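Local coordinates for penicillin binding protein 2X (Streptococcus thermophilus, PDB 5U47), which probably acts as a transpeptidase that cross-links peptidoglycan strands during septal cell-wall synthesis and is the kind of enzyme that beta-lactams inactivate by acylation, at residues A[453-458]-A[614-619]; A[44-49]-A[140-145]; A[235-240]-A[556-561]; A[393-398]-A[411-416]. The protein carries 1 engineered substitution. One frame throughout, in Å; residues are numbered along the deposited sequence. Where two conformers were deposited one is given.

Contact 1 joins the transpeptidase and PASTA domains through a carboxylate laid over an imidazole ring, and most of its touching residues are buried; contacts 2, 3 and 4 are partly buried. Contact 2 lies in the N-terminal dimerisation region, on the opposite side of the chain's centre, its centre about 34 Å from that of contact 1; there an antiparallel ladder carries a salt bridge on one face. Contacts 3 and 4 both lie in the transpeptidase domain, with nearest atoms about 11 Å apart, and contact 4 is nested in the loop that contact 3 closes. Helix packing with aromatic rings characterises 235-240 with 556-561, whereas 393-398 with 411-416 is a short two-stranded pairing with bridging water.

Contact 1: residues A[453-458]-A[614-619]; sequences KKEVIG and VHPIVL
Glu455 lies flat over one face of the His615 ring, the carboxylate and imidazole planes only 6° apart. The two side chains overlap head to tail: CB of Glu455 sits over the ring centre, 3.6 Å from the His615 centroid and 10° off the ring normal, a CH-pi contact, while its CG comes 3.5 Å from His615 CG. With CG anti to the backbone N (chi1 -176°) and the chain extended beyond it, Glu455 reaches along the ring and past His615 CB toward Pro616. At the ring edge, near its plane, Lys453 O lies 3.3 Å from His615 CE1; the same carbonyl accepts a hydrogen bond from Gln436 NE2.

The stack joins two domains. Residues 453-458 belong to the transpeptidase domain, and His615 opens the strand 615-619 at the outer side of the three-stranded PASTA sheet, where its backbone bonds to Glu640 and Ile642. A water donates to Glu455 OE2 and, at 3.0 Å, to Pro616 O, bridging the domains beside the stack. Arg610, on the PASTA helix 602-611, forms a salt bridge with the same OE2, so this oxygen has a charged partner as well as the water. Glu455 OE1 is 4.4 Å from His615 NE2; at that separation the carboxylate would be expected to favour a protonated imidazole, although Arg610 probably offsets part of its charge.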
loop_
_atom_site.group_PDB
_atom_site.type_symbol
_atom_site.label_atom_id
_atom_site.label_comp_id
_atom_site.label_asym_id
_atom_site.label_seq_id
_atom_site.Cartn_x
_atom_site.Cartn_y
_atom_site.Cartn_z
ATOM N N LYS A 453 -12.098 -1.260 9.952
ATOM C CA LYS A 453 -13.368 -1.477 9.278
ATOM C C LYS A 453 -13.336 -0.538 8.064
ATOM O O LYS A 453 -12.532 0.418 8.020
ATOM C CB LYS A 453 -14.583 -1.158 10.166
ATOM C CG LYS A 453 -14.787 -2.109 11.350
ATOM C CD LYS A 453 -15.950 -1.624 12.208
ATOM C CE LYS A 453 -16.156 -2.465 13.462
ATOM N NZ LYS A 453 -16.688 -3.827 13.154
ATOM N N LYS A 454 -14.218 -0.782 7.100
ATOM C CA LYS A 454 -14.229 0.013 5.871
ATOM C C LYS A 454 -14.461 1.508 6.118
ATOM O O LYS A 454 -15.150 1.894 7.066
ATOM C CB LYS A 454 -15.283 -0.513 4.894
ATOM C CG LYS A 454 -16.709 -0.157 5.245
ATOM C CD LYS A 454 -17.670 -0.804 4.274
ATOM C CE LYS A 454 -19.096 -0.380 4.599
ATOM N NZ LYS A 454 -20.024 -1.125 3.709
ATOM N N GLU A 455 -13.878 2.321 5.251
ATOM C CA GLU A 455 -13.978 3.774 5.319
ATOM C C GLU A 455 -14.676 4.325 4.071
ATOM O O GLU A 455 -14.105 4.323 2.975
ATOM C CB GLU A 455 -12.579 4.380 5.469
ATOM C CG GLU A 455 -12.586 5.897 5.654
ATOM C CD GLU A 455 -11.201 6.546 5.718
ATOM O OE1 GLU A 455 -10.159 5.849 5.634
ATOM O OE2 GLU A 455 -11.156 7.797 5.866
ATOM N N VAL A 456 -15.903 4.820 4.245
ATOM C CA VAL A 456 -16.680 5.417 3.155
ATOM C C VAL A 456 -16.193 6.847 2.988
ATOM O O VAL A 456 -16.135 7.593 3.957
ATOM C CB VAL A 456 -18.183 5.375 3.471
ATOM C CG1 VAL A 456 -18.990 6.164 2.462
ATOM C CG2 VAL A 456 -18.670 3.921 3.587
ATOM N N ILE A 457 -15.846 7.230 1.768
ATOM C CA ILE A 457 -15.261 8.557 1.534
ATOM C C ILE A 457 -15.956 9.413 0.488
ATOM O O ILE A 457 -15.483 10.517 0.210
ATOM C CB ILE A 457 -13.764 8.444 1.176
ATOM C CG1 ILE A 457 -13.581 7.572 -0.054
ATOM C CG2 ILE A 457 -12.996 7.862 2.351
ATOM C CD1 ILE A 457 -12.175 7.595 -0.595
ATOM N N GLY A 458 -17.050 8.900 -0.091
ATOM C CA GLY A 458 -17.813 9.646 -1.074
ATOM C C GLY A 458 -18.792 8.800 -1.853
ATOM O O GLY A 458 -18.913 7.581 -1.646
ATOM N N VAL A 614 -7.760 5.676 12.298
ATOM C CA VAL A 614 -8.741 6.749 12.382
ATOM C C VAL A 614 -9.168 7.029 10.935
ATOM O O VAL A 614 -8.414 6.710 9.994
ATOM C CB VAL A 614 -8.116 7.976 13.046
ATOM C CG1 VAL A 614 -9.077 9.157 13.062
ATOM C CG2 VAL A 614 -7.697 7.609 14.463
ATOM N N HIS A 615 -10.390 7.539 10.750
ATOM C CA HIS A 615 -10.927 7.835 9.404
ATOM C C HIS A 615 -11.114 9.349 9.289
ATOM O O HIS A 615 -12.201 9.869 9.559
ATOM C CB HIS A 615 -12.271 7.129 9.143
ATOM C CG HIS A 615 -12.182 5.635 9.080
ATOM N ND1 HIS A 615 -13.302 4.836 9.004
ATOM C CD2 HIS A 615 -11.120 4.794 9.132
ATOM C CE1 HIS A 615 -12.930 3.570 8.952
ATOM N NE2 HIS A 615 -11.611 3.517 9.031
ATOM N N PRO A 616 -10.045 10.066 8.907
ATOM C CA PRO A 616 -10.132 11.502 8.820
ATOM C C PRO A 616 -10.787 11.982 7.536
ATOM O O PRO A 616 -10.731 11.302 6.516
ATOM C CB PRO A 616 -8.664 11.924 8.823
ATOM C CG PRO A 616 -7.969 10.824 8.124
ATOM C CD PRO A 616 -8.716 9.573 8.497
ATOM N N ILE A 617 -11.429 13.140 7.613
ATOM C CA ILE A 617 -12.013 13.806 6.452
ATOM C C ILE A 617 -11.351 15.189 6.421
ATOM O O ILE A 617 -11.520 15.984 7.369
ATOM C CB ILE A 617 -13.531 14.004 6.581
ATOM C CG1 ILE A 617 -14.241 12.649 6.699
ATOM C CG2 ILE A 617 -14.037 14.794 5.390
ATOM C CD1 ILE A 617 -15.689 12.752 7.134
ATOM N N VAL A 618 -10.597 15.455 5.357
ATOM C CA VAL A 618 -9.879 16.714 5.206
ATOM C C VAL A 618 -10.792 17.662 4.446
ATOM O O VAL A 618 -11.242 17.330 3.338
ATOM C CB VAL A 618 -8.543 16.505 4.479
ATOM C CG1 VAL A 618 -7.841 17.826 4.183
ATOM C CG2 VAL A 618 -7.632 15.612 5.326
ATOM N N LEU A 619 -11.099 18.812 5.061
ATOM C CA LEU A 619 -11.982 19.800 4.452
ATOM C C LEU A 619 -11.182 20.923 3.819
ATOM O O LEU A 619 -10.473 21.674 4.516
ATOM C CB LEU A 619 -12.937 20.400 5.486
ATOM C CG LEU A 619 -13.815 19.424 6.269
ATOM C CD1 LEU A 619 -14.573 20.155 7.355
ATOM C CD2 LEU A 619 -14.776 18.689 5.347
HETATM O O HOH W 1 -13.076 9.399 6.134
#

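Contact 2: residues A[44-49]-A[140-145]; sequences AEDSTS and TSRMYP. With ACT (acetate ion), chain C.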
loop_
_atom_site.group_PDB
_atom_site.type_symbol
_atom_site.label_atom_id
_atom_site.label_comp_id
_atom_site.label_asym_id
_atom_site.label_seq_id
_atom_site.Cartn_x
_atom_site.Cartn_y
_atom_site.Cartn_z
ATOM N N ALA A 44 7.423 -10.207 8.051
ATOM C CA ALA A 44 8.687 -9.606 8.464
ATOM C C ALA A 44 8.796 -9.668 9.991
ATOM O O ALA A 44 7.862 -9.290 10.699
ATOM C CB ALA A 44 8.807 -8.150 8.000
ATOM N N GLU A 45 9.931 -10.140 10.485
ATOM C CA GLU A 45 10.142 -10.233 11.912
ATOM C C GLU A 45 11.612 -10.129 12.247
ATOM O O GLU A 45 12.484 -10.406 11.404
ATOM C CB GLU A 45 9.576 -11.545 12.486
ATOM C CG GLU A 45 10.267 -12.815 11.991
ATOM C CD GLU A 45 9.799 -14.090 12.722
ATOM O OE1 GLU A 45 9.004 -14.009 13.686
ATOM O OE2 GLU A 45 10.229 -15.188 12.321
ATOM N N ASP A 46 11.870 -9.725 13.487
ATOM C CA ASP A 46 13.231 -9.621 13.996
ATOM C C ASP A 46 13.827 -10.991 14.239
ATOM O O ASP A 46 13.123 -11.923 14.604
ATOM C CB ASP A 46 13.285 -8.838 15.328
ATOM C CG ASP A 46 13.193 -7.343 15.141
ATOM O OD1 ASP A 46 12.900 -6.911 14.002
ATOM O OD2 ASP A 46 13.426 -6.584 16.142
ATOM N N SER A 47 15.135 -11.082 14.022
ATOM C CA SER A 47 15.917 -12.282 14.266
ATOM C C SER A 47 17.213 -11.860 14.963
ATOM O O SER A 47 17.952 -10.996 14.460
ATOM C CB SER A 47 16.217 -12.983 12.950
ATOM O OG SER A 47 17.139 -14.020 13.096
ATOM N N THR A 48 17.464 -12.457 16.123
ATOM C CA THR A 48 18.648 -12.151 16.928
ATOM C C THR A 48 19.681 -13.249 16.802
ATOM O O THR A 48 19.367 -14.432 16.921
ATOM C CB THR A 48 18.286 -12.055 18.416
ATOM O OG1 THR A 48 17.202 -11.162 18.585
ATOM C CG2 THR A 48 19.467 -11.542 19.247
ATOM N N SER A 49 20.913 -12.847 16.540
ATOM C CA SER A 49 22.040 -13.767 16.496
ATOM C C SER A 49 23.117 -13.125 17.396
ATOM O O SER A 49 22.944 -12.002 17.893
ATOM C CB SER A 49 22.505 -14.030 15.074
ATOM O OG SER A 49 23.007 -12.858 14.490
ATOM N N THR A 140 20.724 -7.794 15.753
ATOM C CA THR A 140 19.409 -8.055 15.219
ATOM C C THR A 140 19.344 -7.770 13.738
ATOM O O THR A 140 19.839 -6.735 13.284
ATOM C CB THR A 140 18.384 -7.176 15.951
ATOM O OG1 THR A 140 18.433 -7.485 17.339
ATOM C CG2 THR A 140 16.999 -7.423 15.456
ATOM N N SER A 141 18.746 -8.698 12.989
ATOM C CA SER A 141 18.482 -8.491 11.568
ATOM C C SER A 141 16.982 -8.701 11.322
ATOM O O SER A 141 16.270 -9.282 12.147
ATOM C CB SER A 141 19.318 -9.442 10.705
ATOM O OG SER A 141 18.994 -10.781 11.010
ATOM N N ARG A 142 16.505 -8.209 10.191
ATOM C CA ARG A 142 15.103 -8.333 9.832
ATOM C C ARG A 142 14.983 -9.504 8.860
ATOM O O ARG A 142 15.698 -9.546 7.873
ATOM C CB ARG A 142 14.645 -7.044 9.173
ATOM C CG ARG A 142 13.146 -6.871 9.021
ATOM C CD ARG A 142 12.460 -6.667 10.373
ATOM N NE ARG A 142 11.140 -6.079 10.216
ATOM C CZ ARG A 142 10.195 -6.050 11.157
ATOM N NH1 ARG A 142 10.383 -6.595 12.378
ATOM N NH2 ARG A 142 9.052 -5.466 10.887
ATOM N N MET A 143 14.092 -10.444 9.162
ATOM C CA MET A 143 13.874 -11.641 8.342
ATOM C C MET A 143 12.555 -11.510 7.555
ATOM O O MET A 143 11.549 -11.091 8.121
ATOM C CB MET A 143 13.826 -12.874 9.260
ATOM C CG MET A 143 13.488 -14.180 8.555
ATOM S SD MET A 143 13.279 -15.574 9.675
ATOM C CE MET A 143 12.703 -16.798 8.496
ATOM N N TYR A 144 12.569 -11.900 6.276
ATOM C CA TYR A 144 11.399 -11.817 5.384
ATOM C C TYR A 144 11.213 -13.246 4.867
ATOM O O TYR A 144 11.719 -13.598 3.794
ATOM C CB TYR A 144 11.655 -10.801 4.251
ATOM C CG TYR A 144 11.827 -9.380 4.743
ATOM C CD1 TYR A 144 13.077 -8.899 5.132
ATOM C CD2 TYR A 144 10.724 -8.515 4.848
ATOM C CE1 TYR A 144 13.228 -7.591 5.589
ATOM C CE2 TYR A 144 10.868 -7.216 5.303
ATOM C CZ TYR A 144 12.119 -6.756 5.669
ATOM O OH TYR A 144 12.241 -5.463 6.149
ATOM N N PRO A 145 10.485 -14.077 5.629
ATOM C CA PRO A 145 10.411 -15.527 5.363
ATOM C C PRO A 145 9.868 -15.974 4.021
ATOM O O PRO A 145 10.201 -17.088 3.575
ATOM C CB PRO A 145 9.474 -16.047 6.460
ATOM C CG PRO A 145 9.386 -14.959 7.471
ATOM C CD PRO A 145 9.628 -13.686 6.762
HETATM C C ACT C . 13.963 -11.445 18.342
HETATM O O ACT C . 12.905 -10.909 18.751
HETATM O OXT ACT C . 14.848 -10.793 17.740
HETATM C CH3 ACT C . 14.175 -12.914 18.583
HETATM O O HOH W 2 20.909 -11.303 13.505
#
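An antiparallel beta ladder in the N-terminal dimerisation region pairs strand 45-49 with strand 140-143, their axes approaching to 4.6 Å. Glu45 with Met143 and Ser47 with Ser141 are the hydrogen-bonded pairs. Met143 N donates to Glu45 O at 2.8 Å in a nearly straight bond, and Ser47 N reaches Ser141 O at 2.8 Å; the return bonds, Glu45 N to Met143 O and Ser141 N to Ser47 O, complete both pairs. Asp46 with Arg142 and Thr48 with Thr140 form the intervening non-hydrogen-bonded pairs.

The face carrying Asp46, Thr48, Thr140 and Arg142 holds the salt bridge. Arg142 NH1 donates to Asp46 OD1 at 3.0 Å, approaching from above the carboxylate, 43° out of its plane; carboxylate and guanidinium are turned 73° against each other. A bend at chi2 (69°) swings the arginine back toward strand 45-49, and Ala44 O and Glu45 N lie over one guanidinium face. These strands are part of a larger mixed sheet in which strand 35-36 also pairs with 42-55, and the charged groups reach beyond the ladder: Arg142 NE forms a salt bridge with Glu177, NH1 also bonds to Gly33 O, and Asp46 OD2 accepts from Arg32 N. Thr140 CG2 packs 3.7 Å from Asp46 OD2.

Glu45 and Met143 extend as neighbours from the other face. Beyond the ladder, Ala44 CB touches Tyr144 CE2 at 3.5 Å. Thr48 OG1 donates to OXT of an acetate ion, probably from the crystallisation liquor, in a short bond of uncertain length.

Contact 3: residues A[235-240]-A[556-561]; sequences DTFMEQ and NFFATV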
loop_
_atom_site.group_PDB
_atom_site.type_symbol
_atom_site.label_atom_id
_atom_site.label_comp_id
_atom_site.label_asym_id
_atom_site.label_seq_id
_atom_site.Cartn_x
_atom_site.Cartn_y
_atom_site.Cartn_z
ATOM N N ASP A 235 4.884 -13.767 -12.603
ATOM C CA ASP A 235 6.141 -14.170 -13.257
ATOM C C ASP A 235 5.850 -14.717 -14.638
ATOM O O ASP A 235 6.560 -14.394 -15.589
ATOM C CB ASP A 235 6.902 -15.243 -12.476
ATOM C CG ASP A 235 7.531 -14.721 -11.206
ATOM O OD1 ASP A 235 7.693 -13.482 -11.028
ATOM O OD2 ASP A 235 7.873 -15.572 -10.379
ATOM N N THR A 236 4.813 -15.545 -14.752
ATOM C CA THR A 236 4.460 -16.101 -16.068
ATOM C C THR A 236 4.027 -14.995 -17.037
ATOM O O THR A 236 4.356 -15.032 -18.237
ATOM C CB THR A 236 3.347 -17.140 -15.962
ATOM O OG1 THR A 236 3.734 -18.124 -15.001
ATOM C CG2 THR A 236 3.090 -17.836 -17.333
ATOM N N PHE A 237 3.291 -14.017 -16.512
ATOM C CA PHE A 237 2.785 -12.905 -17.306
ATOM C C PHE A 237 3.966 -12.083 -17.850
ATOM O O PHE A 237 3.961 -11.674 -19.017
ATOM C CB PHE A 237 1.820 -12.082 -16.440
ATOM C CG PHE A 237 1.211 -10.876 -17.120
ATOM C CD1 PHE A 237 0.246 -11.021 -18.108
ATOM C CD2 PHE A 237 1.523 -9.591 -16.683
ATOM C CE1 PHE A 237 -0.346 -9.907 -18.696
ATOM C CE2 PHE A 237 0.930 -8.480 -17.270
ATOM C CZ PHE A 237 -0.009 -8.640 -18.275
ATOM N N MET A 238 4.987 -11.870 -17.019
ATOM C CA MET A 238 6.185 -11.143 -17.456
ATOM C C MET A 238 6.972 -11.925 -18.502
ATOM O O MET A 238 7.545 -11.328 -19.401
ATOM C CB MET A 238 7.107 -10.826 -16.284
ATOM C CG MET A 238 6.506 -9.900 -15.254
ATOM S SD MET A 238 5.706 -8.461 -15.985
ATOM C CE MET A 238 7.128 -7.696 -16.769
ATOM N N GLU A 239 7.026 -13.247 -18.362
ATOM C CA GLU A 239 7.706 -14.076 -19.361
ATOM C C GLU A 239 7.000 -13.927 -20.707
ATOM O O GLU A 239 7.643 -13.803 -21.730
ATOM C CB GLU A 239 7.735 -15.536 -18.938
ATOM C CG GLU A 239 8.604 -15.775 -17.720
ATOM C CD GLU A 239 8.458 -17.168 -17.124
ATOM O OE1 GLU A 239 7.657 -17.993 -17.651
ATOM O OE2 GLU A 239 9.151 -17.425 -16.115
ATOM N N GLN A 240 5.676 -13.902 -20.690
ATOM C CA GLN A 240 4.891 -13.753 -21.926
ATOM C C GLN A 240 4.977 -12.376 -22.581
ATOM O O GLN A 240 5.044 -12.271 -23.803
ATOM C CB GLN A 240 3.418 -13.988 -21.644
ATOM C CG GLN A 240 2.986 -15.416 -21.394
ATOM C CD GLN A 240 1.479 -15.467 -21.222
ATOM O OE1 GLN A 240 0.924 -14.775 -20.371
ATOM N NE2 GLN A 240 0.808 -16.261 -22.044
ATOM N N ASN A 556 -5.139 -11.631 -24.871
ATOM C CA ASN A 556 -5.253 -12.962 -24.292
ATOM C C ASN A 556 -4.278 -13.183 -23.142
ATOM O O ASN A 556 -4.513 -14.057 -22.295
ATOM C CB ASN A 556 -5.002 -14.038 -25.361
ATOM C CG ASN A 556 -6.057 -14.035 -26.460
ATOM O OD1 ASN A 556 -7.142 -13.490 -26.286
ATOM N ND2 ASN A 556 -5.735 -14.642 -27.604
ATOM N N PHE A 557 -3.188 -12.413 -23.103
ATOM C CA PHE A 557 -2.221 -12.575 -22.019
ATOM C C PHE A 557 -2.799 -12.241 -20.658
ATOM O O PHE A 557 -2.296 -12.746 -19.660
ATOM C CB PHE A 557 -0.935 -11.764 -22.216
ATOM C CG PHE A 557 -0.101 -12.180 -23.406
ATOM C CD1 PHE A 557 -0.070 -13.491 -23.855
ATOM C CD2 PHE A 557 0.746 -11.259 -24.008
ATOM C CE1 PHE A 557 0.722 -13.855 -24.934
ATOM C CE2 PHE A 557 1.554 -11.624 -25.083
ATOM C CZ PHE A 557 1.540 -12.923 -25.546
ATOM N N PHE A 558 -3.837 -11.405 -20.605
ATOM C CA PHE A 558 -4.445 -11.083 -19.313
ATOM C C PHE A 558 -5.025 -12.312 -18.623
ATOM O O PHE A 558 -5.119 -12.341 -17.395
ATOM C CB PHE A 558 -5.526 -10.005 -19.428
ATOM C CG PHE A 558 -5.001 -8.620 -19.647
ATOM C CD1 PHE A 558 -4.026 -8.090 -18.815
ATOM C CD2 PHE A 558 -5.544 -7.811 -20.634
ATOM C CE1 PHE A 558 -3.557 -6.797 -18.996
ATOM C CE2 PHE A 558 -5.097 -6.502 -20.811
ATOM C CZ PHE A 558 -4.099 -5.995 -19.994
ATOM N N ALA A 559 -5.402 -13.321 -19.405
ATOM C CA ALA A 559 -5.957 -14.552 -18.844
ATOM C C ALA A 559 -4.934 -15.271 -17.971
ATOM O O ALA A 559 -5.301 -16.000 -17.064
ATOM C CB ALA A 559 -6.437 -15.468 -19.932
ATOM N N THR A 560 -3.654 -15.076 -18.276
ATOM C CA THR A 560 -2.576 -15.676 -17.519
ATOM C C THR A 560 -2.570 -15.230 -16.052
ATOM O O THR A 560 -2.280 -16.018 -15.155
ATOM C CB THR A 560 -1.210 -15.316 -18.165
ATOM O OG1 THR A 560 -1.195 -15.777 -19.522
ATOM C CG2 THR A 560 -0.051 -15.941 -17.403
ATOM N N VAL A 561 -2.935 -13.983 -15.809
ATOM C CA VAL A 561 -2.862 -13.426 -14.463
ATOM C C VAL A 561 -4.242 -13.210 -13.817
ATOM O O VAL A 561 -4.433 -13.582 -12.673
ATOM C CB VAL A 561 -1.944 -12.166 -14.445
ATOM C CG1 VAL A 561 -2.485 -11.058 -15.315
ATOM C CG2 VAL A 561 -1.742 -11.663 -13.030
#
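Phe237, on helix 224-241, pushes its ring into a hollow at the start of helix 558-572, a helix-to-helix contact of the transpeptidase domain beside strand 541-548 of its five-stranded antiparallel sheet. CG stands anti to the backbone N, which carries the ring out toward 556-561. Val561 CG1 lies over one face, 4.1 Å from the Phe237 centroid and 17° off the normal, toward the rim. Phe557 O meets the edge near the ring plane, 3.4 Å from CD1 of Phe237, and Phe558 CE1 approaches Phe237 CZ at 4.1 Å. Val545 and Val547 of strand 541-548 and Trp553 also touch this ring.

One turn along the helix, Gln240 forms the second bump. Its CB sits over the centre of the Phe557 ring, a CH-pi contact 9° off the normal, while its amide lies off the rim beside CD1, tilted 49° to the ring, with NE2 coming 3.4 Å from Phe557 CD1. Thr236 CG2 and Thr560 CG2 meet methyl to methyl at 3.7 Å. Thr560 OG1 donates to Gln240 OE1; the modelled 2.5 Å between these two atoms is shorter than usual, and its exact value is doubtful.

Contact 4: residues A[393-398]-A[411-416]; sequences SGIVSQ and GISVTQ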
loop_
_atom_site.group_PDB
_atom_site.type_symbol
_atom_site.label_atom_id
_atom_site.label_comp_id
_atom_site.label_asym_id
_atom_site.label_seq_id
_atom_site.Cartn_x
_atom_site.Cartn_y
_atom_site.Cartn_z
ATOM N N SER A 393 0.384 12.597 -6.081
ATOM C CA SER A 393 -0.978 13.135 -6.178
ATOM C C SER A 393 -1.644 13.041 -7.541
ATOM O O SER A 393 -2.849 13.248 -7.649
ATOM C CB SER A 393 -0.972 14.591 -5.721
ATOM O OG SER A 393 -0.584 14.652 -4.372
ATOM N N GLY A 394 -0.881 12.713 -8.580
ATOM C CA GLY A 394 -1.420 12.701 -9.913
ATOM C C GLY A 394 -1.486 14.146 -10.410
ATOM O O GLY A 394 -1.088 15.092 -9.706
ATOM N N ILE A 395 -1.960 14.316 -11.631
ATOM C CA ILE A 395 -2.044 15.656 -12.267
ATOM C C ILE A 395 -3.322 15.731 -13.070
ATOM O O ILE A 395 -3.533 14.919 -13.968
ATOM C CB ILE A 395 -0.846 15.925 -13.211
ATOM C CG1 ILE A 395 0.486 15.747 -12.472
ATOM C CG2 ILE A 395 -0.922 17.339 -13.814
ATOM C CD1 ILE A 395 1.716 15.820 -13.370
ATOM N N VAL A 396 -4.179 16.698 -12.748
ATOM C CA VAL A 396 -5.427 16.895 -13.474
ATOM C C VAL A 396 -5.386 18.281 -14.115
ATOM O O VAL A 396 -5.116 19.261 -13.453
ATOM C CB VAL A 396 -6.641 16.747 -12.564
ATOM C CG1 VAL A 396 -7.926 17.000 -13.346
ATOM C CG2 VAL A 396 -6.646 15.359 -11.934
ATOM N N SER A 397 -5.634 18.333 -15.415
ATOM C CA SER A 397 -5.559 19.571 -16.164
ATOM C C SER A 397 -6.917 20.204 -16.324
ATOM O O SER A 397 -7.929 19.511 -16.401
ATOM C CB SER A 397 -4.988 19.297 -17.555
ATOM O OG SER A 397 -5.027 20.457 -18.345
ATOM N N GLN A 398 -6.940 21.521 -16.370
ATOM C CA GLN A 398 -8.202 22.219 -16.628
ATOM C C GLN A 398 -8.241 22.778 -18.062
ATOM O O GLN A 398 -9.092 23.592 -18.374
ATOM C CB GLN A 398 -8.494 23.272 -15.550
ATOM C CG GLN A 398 -8.611 22.693 -14.119
ATOM C CD GLN A 398 -9.654 21.572 -13.975
ATOM O OE1 GLN A 398 -10.693 21.578 -14.645
ATOM N NE2 GLN A 398 -9.381 20.613 -13.080
ATOM N N GLY A 411 -4.087 12.711 -21.065
ATOM C CA GLY A 411 -4.073 14.106 -20.617
ATOM C C GLY A 411 -4.416 14.256 -19.144
ATOM O O GLY A 411 -4.767 15.349 -18.690
ATOM N N ILE A 412 -4.327 13.149 -18.414
ATOM C CA ILE A 412 -4.593 13.094 -16.986
ATOM C C ILE A 412 -3.639 12.050 -16.386
ATOM O O ILE A 412 -3.418 11.004 -16.982
ATOM C CB ILE A 412 -6.078 12.763 -16.677
ATOM C CG1 ILE A 412 -6.335 12.795 -15.166
ATOM C CG2 ILE A 412 -6.492 11.403 -17.234
ATOM C CD1 ILE A 412 -7.800 12.745 -14.795
ATOM N N SER A 413 -3.046 12.360 -15.239
ATOM C CA SER A 413 -2.110 11.458 -14.584
ATOM C C SER A 413 -2.671 10.980 -13.274
ATOM O O SER A 413 -3.176 11.783 -12.484
ATOM C CB SER A 413 -0.788 12.150 -14.325
ATOM O OG SER A 413 -0.197 12.492 -15.551
ATOM N N VAL A 414 -2.557 9.678 -13.049
ATOM C CA VAL A 414 -3.054 9.034 -11.824
ATOM C C VAL A 414 -2.014 8.093 -11.225
ATOM O O VAL A 414 -0.990 7.807 -11.856
ATOM C CB VAL A 414 -4.295 8.159 -12.131
ATOM C CG1 VAL A 414 -5.375 8.967 -12.830
ATOM C CG2 VAL A 414 -3.934 6.923 -12.966
ATOM N N THR A 415 -2.282 7.621 -10.007
ATOM C CA THR A 415 -1.516 6.564 -9.391
ATOM C C THR A 415 -2.436 5.351 -9.403
ATOM O O THR A 415 -3.666 5.475 -9.541
ATOM C CB THR A 415 -1.152 6.847 -7.923
ATOM O OG1 THR A 415 -2.351 7.040 -7.170
ATOM C CG2 THR A 415 -0.312 8.071 -7.828
ATOM N N GLN A 416 -1.847 4.171 -9.247
ATOM C CA GLN A 416 -2.621 2.935 -9.224
ATOM C C GLN A 416 -3.648 2.978 -8.106
ATOM O O GLN A 416 -4.811 2.574 -8.292
ATOM C CB GLN A 416 -1.705 1.706 -9.031
ATOM C CG GLN A 416 -2.540 0.421 -8.910
ATOM C CD GLN A 416 -1.774 -0.852 -8.666
ATOM O OE1 GLN A 416 -2.395 -1.898 -8.459
ATOM N NE2 GLN A 416 -0.441 -0.787 -8.648
HETATM O O HOH W 3 -2.675 16.251 -16.542
HETATM O O HOH W 4 -6.539 16.133 -16.788
#
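Residues 394-397 and 411-414 run nearly antiparallel, 155° apart end to end, and pair at Ile395 and Ser413 through two backbone bonds. The pairing is a two-stranded antiparallel ribbon in the transpeptidase domain, linked by a connection that contains helix 400-405. Ser413 N donates to Ile395 O at 2.9 Å, almost straight (177° at the hydrogen) and in the carbonyl plane. The return bond, Ile395 N to Ser413 O at 2.9 Å, comes from above the carbonyl plane, 38° out of it. Gly394, with positive phi, brings its CA to 3.2 Å from Ser413 O, a close backbone approach at the end of the pairing. Gly394 N bonds to Gln290 OE1 and Gly411 N to Glu292 OE1, tying the ribbon to the residues just ahead of Ser295, whose SxxK pattern is consistent with the transpeptidase active serine.

On one face Ile395 CB and Ser413 CB stand 3.9 Å apart. From the other, Val396 and Ile412 project together, with Val396 CG2 and Ile412 CD1 4.0 Å apart. CG1 of Ile412 stands anti to its backbone N, and the extended chain beyond it brings CD1 to the valine methyl.

Past the pair, at Gly411, the strands are joined by water. Asn402 of helix 400-405 also bonds to Gly411 O. One water donates to Ile395 O and Gly411 O; a second accepts from Ser397 N and donates to Gly411 O, at 2.7 Å from each of these two atoms.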